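Local coordinates for protein arsenite methyltransferase (Chlamydomonas reinhardtii, PDB 5EVJ) that probably methylates trivalent arsenic, passing methyl groups from S-adenosylmethionine to glutathione-bound arsenite to give mono-, di- and trimethylated products, at residues D177-L182 and I231-K236; P277-D282 and V328-L333. The protein carries 15 engineered substitutions. All blocks are in the same frame, centred on the assembly; numbering follows the deposited sequence.

Contact 1: D177-L182 and I231-K236; sequences DKARVL and IRLARK. Engineered in segment 231-236: Ala234 (natural residue Cys).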
loop_
_atom_site.group_PDB
_atom_site.type_symbol
_atom_site.label_atom_id
_atom_site.label_comp_id
_atom_site.label_asym_id
_atom_site.label_seq_id
_atom_site.Cartn_x
_atom_site.Cartn_y
_atom_site.Cartn_z
ATOM N N ASP A 177 15.045 -4.616 -9.328
ATOM C CA ASP A 177 15.036 -5.781 -8.428
ATOM C C ASP A 177 13.773 -5.736 -7.562
ATOM O O ASP A 177 13.856 -5.618 -6.360
ATOM C CB ASP A 177 16.312 -5.805 -7.573
ATOM C CG ASP A 177 16.555 -7.168 -6.938
ATOM O OD1 ASP A 177 15.626 -8.003 -6.999
ATOM O OD2 ASP A 177 17.673 -7.437 -6.398
ATOM N N LYS A 178 12.603 -5.776 -8.186
ATOM C CA LYS A 178 11.337 -5.949 -7.472
ATOM C C LYS A 178 11.386 -6.820 -6.214
ATOM O O LYS A 178 10.910 -6.405 -5.182
ATOM C CB LYS A 178 10.301 -6.484 -8.399
ATOM C CG LYS A 178 9.468 -5.386 -8.961
ATOM C CD LYS A 178 8.700 -5.905 -10.134
ATOM C CE LYS A 178 7.654 -4.900 -10.501
ATOM N NZ LYS A 178 6.826 -5.593 -11.517
ATOM N N ALA A 179 12.014 -7.986 -6.311
ATOM C CA ALA A 179 12.050 -8.929 -5.210
ATOM C C ALA A 179 12.726 -8.299 -3.992
ATOM O O ALA A 179 12.288 -8.476 -2.838
ATOM C CB ALA A 179 12.759 -10.246 -5.635
ATOM N N ARG A 180 13.807 -7.581 -4.235
ATOM C CA ARG A 180 14.506 -6.921 -3.131
ATOM C C ARG A 180 13.724 -5.812 -2.469
ATOM O O ARG A 180 13.720 -5.735 -1.260
ATOM C CB ARG A 180 15.930 -6.431 -3.478
ATOM C CG ARG A 180 16.897 -7.050 -2.468
ATOM C CD ARG A 180 18.355 -6.602 -2.524
ATOM N NE ARG A 180 18.367 -5.506 -1.597
ATOM C CZ ARG A 180 19.023 -5.458 -0.447
ATOM N NH1 ARG A 180 19.863 -6.412 -0.072
ATOM N NH2 ARG A 180 18.836 -4.389 0.302
ATOM N N VAL A 181 13.053 -4.986 -3.250
ATOM C CA VAL A 181 12.205 -3.949 -2.683
ATOM C C VAL A 181 11.140 -4.610 -1.790
ATOM O O VAL A 181 10.952 -4.224 -0.645
ATOM C CB VAL A 181 11.474 -3.199 -3.816
ATOM C CG1 VAL A 181 10.525 -2.135 -3.257
ATOM C CG2 VAL A 181 12.453 -2.667 -4.821
ATOM N N LEU A 182 10.490 -5.650 -2.321
ATOM C CA LEU A 182 9.461 -6.355 -1.586
ATOM C C LEU A 182 10.041 -6.933 -0.322
ATOM O O LEU A 182 9.478 -6.727 0.753
ATOM C CB LEU A 182 8.827 -7.446 -2.468
ATOM C CG LEU A 182 7.590 -7.037 -3.252
ATOM C CD1 LEU A 182 7.306 -5.561 -3.338
ATOM C CD2 LEU A 182 7.540 -7.629 -4.647
ATOM N N ILE A 231 1.642 -11.421 -7.456
ATOM C CA ILE A 231 1.145 -12.094 -6.247
ATOM C C ILE A 231 2.134 -13.201 -5.809
ATOM O O ILE A 231 2.490 -13.314 -4.612
ATOM C CB ILE A 231 -0.343 -12.645 -6.415
ATOM C CG1 ILE A 231 -1.343 -11.441 -6.565
ATOM C CG2 ILE A 231 -0.761 -13.593 -5.233
ATOM C CD1 ILE A 231 -2.825 -11.821 -6.810
ATOM N N ARG A 232 2.571 -13.979 -6.778
ATOM C CA ARG A 232 3.546 -15.049 -6.549
ATOM C C ARG A 232 4.847 -14.516 -5.902
ATOM O O ARG A 232 5.356 -15.127 -4.967
ATOM C CB ARG A 232 3.921 -15.807 -7.871
ATOM C CG ARG A 232 2.723 -16.570 -8.521
ATOM C CD ARG A 232 3.020 -17.185 -9.915
ATOM N NE ARG A 232 1.980 -18.168 -10.309
ATOM C CZ ARG A 232 1.117 -18.046 -11.352
ATOM N NH1 ARG A 232 1.171 -17.005 -12.166
ATOM N NH2 ARG A 232 0.244 -19.035 -11.640
ATOM N N LEU A 233 5.374 -13.424 -6.445
ATOM C CA LEU A 233 6.628 -12.847 -5.970
ATOM C C LEU A 233 6.349 -12.308 -4.567
ATOM O O LEU A 233 7.059 -12.634 -3.628
ATOM C CB LEU A 233 7.044 -11.744 -6.900
ATOM C CG LEU A 233 8.259 -10.901 -6.524
ATOM C CD1 LEU A 233 9.589 -11.722 -6.410
ATOM C CD2 LEU A 233 8.332 -9.719 -7.519
ATOM N N ALA A 234 5.257 -11.588 -4.381
ATOM C CA ALA A 234 4.949 -11.163 -3.006
ATOM C C ALA A 234 4.911 -12.307 -2.046
ATOM O O ALA A 234 5.362 -12.214 -0.875
ATOM C CB ALA A 234 3.662 -10.382 -2.944
ATOM N N ARG A 235 4.443 -13.449 -2.511
ATOM C CA ARG A 235 4.255 -14.508 -1.541
ATOM C C ARG A 235 5.582 -15.221 -1.224
ATOM O O ARG A 235 5.796 -15.720 -0.088
ATOM C CB ARG A 235 3.086 -15.362 -2.011
ATOM C CG ARG A 235 2.976 -16.778 -1.517
ATOM C CD ARG A 235 1.846 -17.512 -2.285
ATOM N NE ARG A 235 0.506 -16.923 -2.222
ATOM C CZ ARG A 235 -0.358 -16.891 -3.261
ATOM N NH1 ARG A 235 0.009 -17.339 -4.500
ATOM N NH2 ARG A 235 -1.597 -16.373 -3.075
ATOM N N LYS A 236 6.507 -15.257 -2.175
ATOM C CA LYS A 236 7.875 -15.825 -1.929
ATOM C C LYS A 236 8.661 -15.074 -0.828
ATOM O O LYS A 236 9.550 -15.608 -0.158
ATOM C CB LYS A 236 8.766 -15.762 -3.194
ATOM C CG LYS A 236 8.641 -16.963 -4.123
ATOM C CD LYS A 236 9.375 -16.658 -5.444
ATOM C CE LYS A 236 8.814 -17.571 -6.550
ATOM N NZ LYS A 236 9.389 -17.253 -7.907
#
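Leu233 meets Lys178, Ala179 and Leu182 in an apolar helix-to-helix contact between the first turns of helix 178-188 and the later part of helix 227-237, both within the methyltransferase domain. The axes of 178-182 and 231-236 pass 9.6 Å apart and cross at -50°, and no hydrogen bond links the segments. Leu233 supplies the largest share of the buried area. Its CG stands anti to the backbone N (chi1 174°), which carries both methyls across the gap between the helices. The branches then divide: Leu233 CD1 lies 3.6 Å from Ala179 CB, while Leu233 CD2 lies 3.6 Å from Leu182 CD2 and 3.9 Å from Lys178 CB. Lys178 thus lends only the root of its side chain; its extended remainder runs off to a weak hydrogen bond from NZ to Gly223 O. Asp177 is the N-cap of the first helix, its OD1 accepting a weak bond from Arg180 N at 3.3 Å. On a flank of that helix turned from Leu233, Arg180 forms a salt bridge with Asp154. One leucine set among residues one and three positions apart on a neighbouring helix suits two helices packed side by side in the Rossmann-like fold of S-adenosylmethionine-dependent methyltransferases.

Contact 2: P277-D282 and V328-L333; sequences PGQIED and VGESYL. Engineered in segment 328-333: Tyr332 (natural residue Trp).
Glu330 reaches across to Gln279 with one carboxylate oxygen, and this side-chain pair carries the direct contact between the two segments. Val328 and Gly329, at the start of 328-333, finish helix 322-329, and Val328 packs on Phe337 and Ile339 of strand 337-340. Glu330 is the first residue to leave helical geometry. Its chain is extended beyond CG, spanning a gap in which the nearest alpha carbons, Gln279 CA and Glu330 CA, remain 9.4 Å apart. Gln279 NE2 donates to Glu330 OE1 over 2.9 Å, with a nearly straight N-H...O angle of 163°. The acceptor lies close to the amide plane of Gln279, whereas the donor comes from above the carboxylate plane, the two planes being 51° apart. Gln279 CG, placed beside the backbone N by chi1 (-61°), lies 3.5 Å from Glu330 OE1, and the bend at chi2 then turns the amide so that NE2 meets that oxygen. The same oxygen also bonds Ser326 OG on the preceding helical turn. Ser331 follows with an ST turn, its OG accepting from Leu333 N at 2.9 Å. The engineered Tyr332 hydrogen-bonds Glu194 through its hydroxyl, and Leu333 touches Phe274. An alanine in place of Gln279 would probably leave Glu330 OE1 without its amide donor, so that the carboxylate relied more on Ser326. With an amide and a hydroxyl meeting one oxygen, and a neutral amide facing a carboxylate, the chemistry implies a polar surface tether, likely to steady the acidic group without neutralising its charge.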
loop_
_atom_site.group_PDB
_atom_site.type_symbol
_atom_site.label_atom_id
_atom_site.label_comp_id
_atom_site.label_asym_id
_atom_site.label_seq_id
_atom_site.Cartn_x
_atom_site.Cartn_y
_atom_site.Cartn_z
ATOM N N PRO A 277 3.377 -12.353 11.292
ATOM C CA PRO A 277 4.228 -13.556 11.211
ATOM C C PRO A 277 3.582 -14.790 11.786
ATOM O O PRO A 277 3.048 -14.770 12.889
ATOM C CB PRO A 277 5.514 -13.153 12.017
ATOM C CG PRO A 277 5.588 -11.646 11.806
ATOM C CD PRO A 277 4.112 -11.196 11.858
ATOM N N GLY A 278 3.674 -15.884 11.043
ATOM C CA GLY A 278 3.136 -17.193 11.493
ATOM C C GLY A 278 1.633 -17.345 11.251
ATOM O O GLY A 278 1.128 -18.426 11.466
ATOM N N GLN A 279 0.938 -16.317 10.745
ATOM C CA GLN A 279 -0.526 -16.348 10.711
ATOM C C GLN A 279 -1.141 -16.365 9.320
ATOM O O GLN A 279 -2.288 -16.794 9.199
ATOM C CB GLN A 279 -1.108 -15.107 11.443
ATOM C CG GLN A 279 -0.728 -14.999 12.935
ATOM C CD GLN A 279 -1.483 -16.044 13.778
ATOM O OE1 GLN A 279 -0.990 -17.123 13.947
ATOM N NE2 GLN A 279 -2.733 -15.758 14.205
ATOM N N ILE A 280 -0.442 -15.848 8.297
ATOM C CA ILE A 280 -1.094 -15.557 7.044
ATOM C C ILE A 280 -0.894 -16.788 6.123
ATOM O O ILE A 280 0.247 -17.227 5.920
ATOM C CB ILE A 280 -0.582 -14.257 6.345
ATOM C CG1 ILE A 280 -0.713 -12.977 7.229
ATOM C CG2 ILE A 280 -1.341 -14.018 5.053
ATOM C CD1 ILE A 280 -2.079 -12.835 7.899
ATOM N N GLU A 281 -1.990 -17.398 5.658
ATOM C CA GLU A 281 -1.922 -18.735 4.979
ATOM C C GLU A 281 -2.268 -18.538 3.555
ATOM O O GLU A 281 -2.747 -17.470 3.193
ATOM C CB GLU A 281 -2.857 -19.757 5.633
ATOM C CG GLU A 281 -2.414 -20.082 7.052
ATOM C CD GLU A 281 -3.351 -21.035 7.754
ATOM O OE1 GLU A 281 -4.282 -20.568 8.433
ATOM O OE2 GLU A 281 -3.113 -22.277 7.755
ATOM N N ASP A 282 -1.989 -19.504 2.705
ATOM C CA ASP A 282 -2.308 -19.303 1.287
ATOM C C ASP A 282 -3.659 -19.827 0.924
ATOM O O ASP A 282 -3.932 -19.974 -0.228
ATOM C CB ASP A 282 -1.265 -19.948 0.338
ATOM C CG ASP A 282 -1.048 -21.469 0.588
ATOM O OD1 ASP A 282 -1.837 -22.151 1.302
ATOM O OD2 ASP A 282 -0.063 -22.037 0.002
ATOM N N VAL A 328 -7.528 -7.587 10.370
ATOM C CA VAL A 328 -8.320 -6.544 10.985
ATOM C C VAL A 328 -8.153 -6.700 12.479
ATOM O O VAL A 328 -8.285 -5.738 13.196
ATOM C CB VAL A 328 -9.830 -6.603 10.607
ATOM C CG1 VAL A 328 -9.949 -6.571 9.083
ATOM C CG2 VAL A 328 -10.554 -7.798 11.269
ATOM N N GLY A 329 -7.785 -7.885 12.966
ATOM C CA GLY A 329 -7.750 -7.931 14.419
ATOM C C GLY A 329 -6.419 -8.202 15.084
ATOM O O GLY A 329 -6.416 -8.478 16.287
ATOM N N GLU A 330 -5.326 -8.235 14.311
ATOM C CA GLU A 330 -3.995 -8.617 14.877
ATOM C C GLU A 330 -2.998 -7.682 14.269
ATOM O O GLU A 330 -1.848 -7.822 14.497
ATOM C CB GLU A 330 -3.573 -10.082 14.516
ATOM C CG GLU A 330 -4.162 -11.223 15.394
ATOM C CD GLU A 330 -4.313 -12.578 14.629
ATOM O OE1 GLU A 330 -3.364 -12.980 13.946
ATOM O OE2 GLU A 330 -5.398 -13.256 14.654
ATOM N N SER A 331 -3.465 -6.758 13.452
ATOM C CA SER A 331 -2.667 -5.730 12.851
ATOM C C SER A 331 -2.832 -4.389 13.577
ATOM O O SER A 331 -3.403 -4.298 14.673
ATOM C CB SER A 331 -3.157 -5.523 11.433
ATOM O OG SER A 331 -4.465 -4.857 11.436
ATOM N N TYR A 332 -2.384 -3.335 12.914
ATOM C CA TYR A 332 -2.470 -1.987 13.473
ATOM C C TYR A 332 -3.898 -1.530 13.478
ATOM O O TYR A 332 -4.211 -0.518 14.100
ATOM C CB TYR A 332 -1.649 -0.993 12.658
ATOM C CG TYR A 332 -2.150 -0.739 11.255
ATOM C CD1 TYR A 332 -1.742 -1.552 10.169
ATOM C CD2 TYR A 332 -2.976 0.362 10.974
ATOM C CE1 TYR A 332 -2.148 -1.280 8.871
ATOM C CE2 TYR A 332 -3.379 0.609 9.722
ATOM C CZ TYR A 332 -2.982 -0.226 8.663
ATOM O OH TYR A 332 -3.424 0.093 7.391
ATOM N N LEU A 333 -4.767 -2.261 12.780
ATOM C CA LEU A 333 -6.163 -1.843 12.657
ATOM C C LEU A 333 -6.922 -2.403 13.839
ATOM O O LEU A 333 -8.065 -2.059 14.011
ATOM C CB LEU A 333 -6.807 -2.410 11.401
ATOM C CG LEU A 333 -6.367 -1.951 10.032
ATOM C CD1 LEU A 333 -6.851 -2.905 8.920
ATOM C CD2 LEU A 333 -6.808 -0.482 9.795
#

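Overall arrangement
From the N terminus, the chain first builds the early strands of the mixed sheet and reaches helix 178-188 after strand 163-169. Contact 1 then closes a loop of 48 residues, which includes strand 193-202, by bringing helix 227-237 back against that helix. The chain next adds strands 243-249 and 266-274 before entering 277-282. Contact 2 closes a second loop, of 45 residues, where the end of helix 322-329 returns to this segment. The loops lie in series, neither nesting nor crossing, and their centres lie about 19 Å apart. Contact 1 joins helices of the methyltransferase domain, whereas contact 2 ties the exit from strand 266-274 to the later C-terminal part.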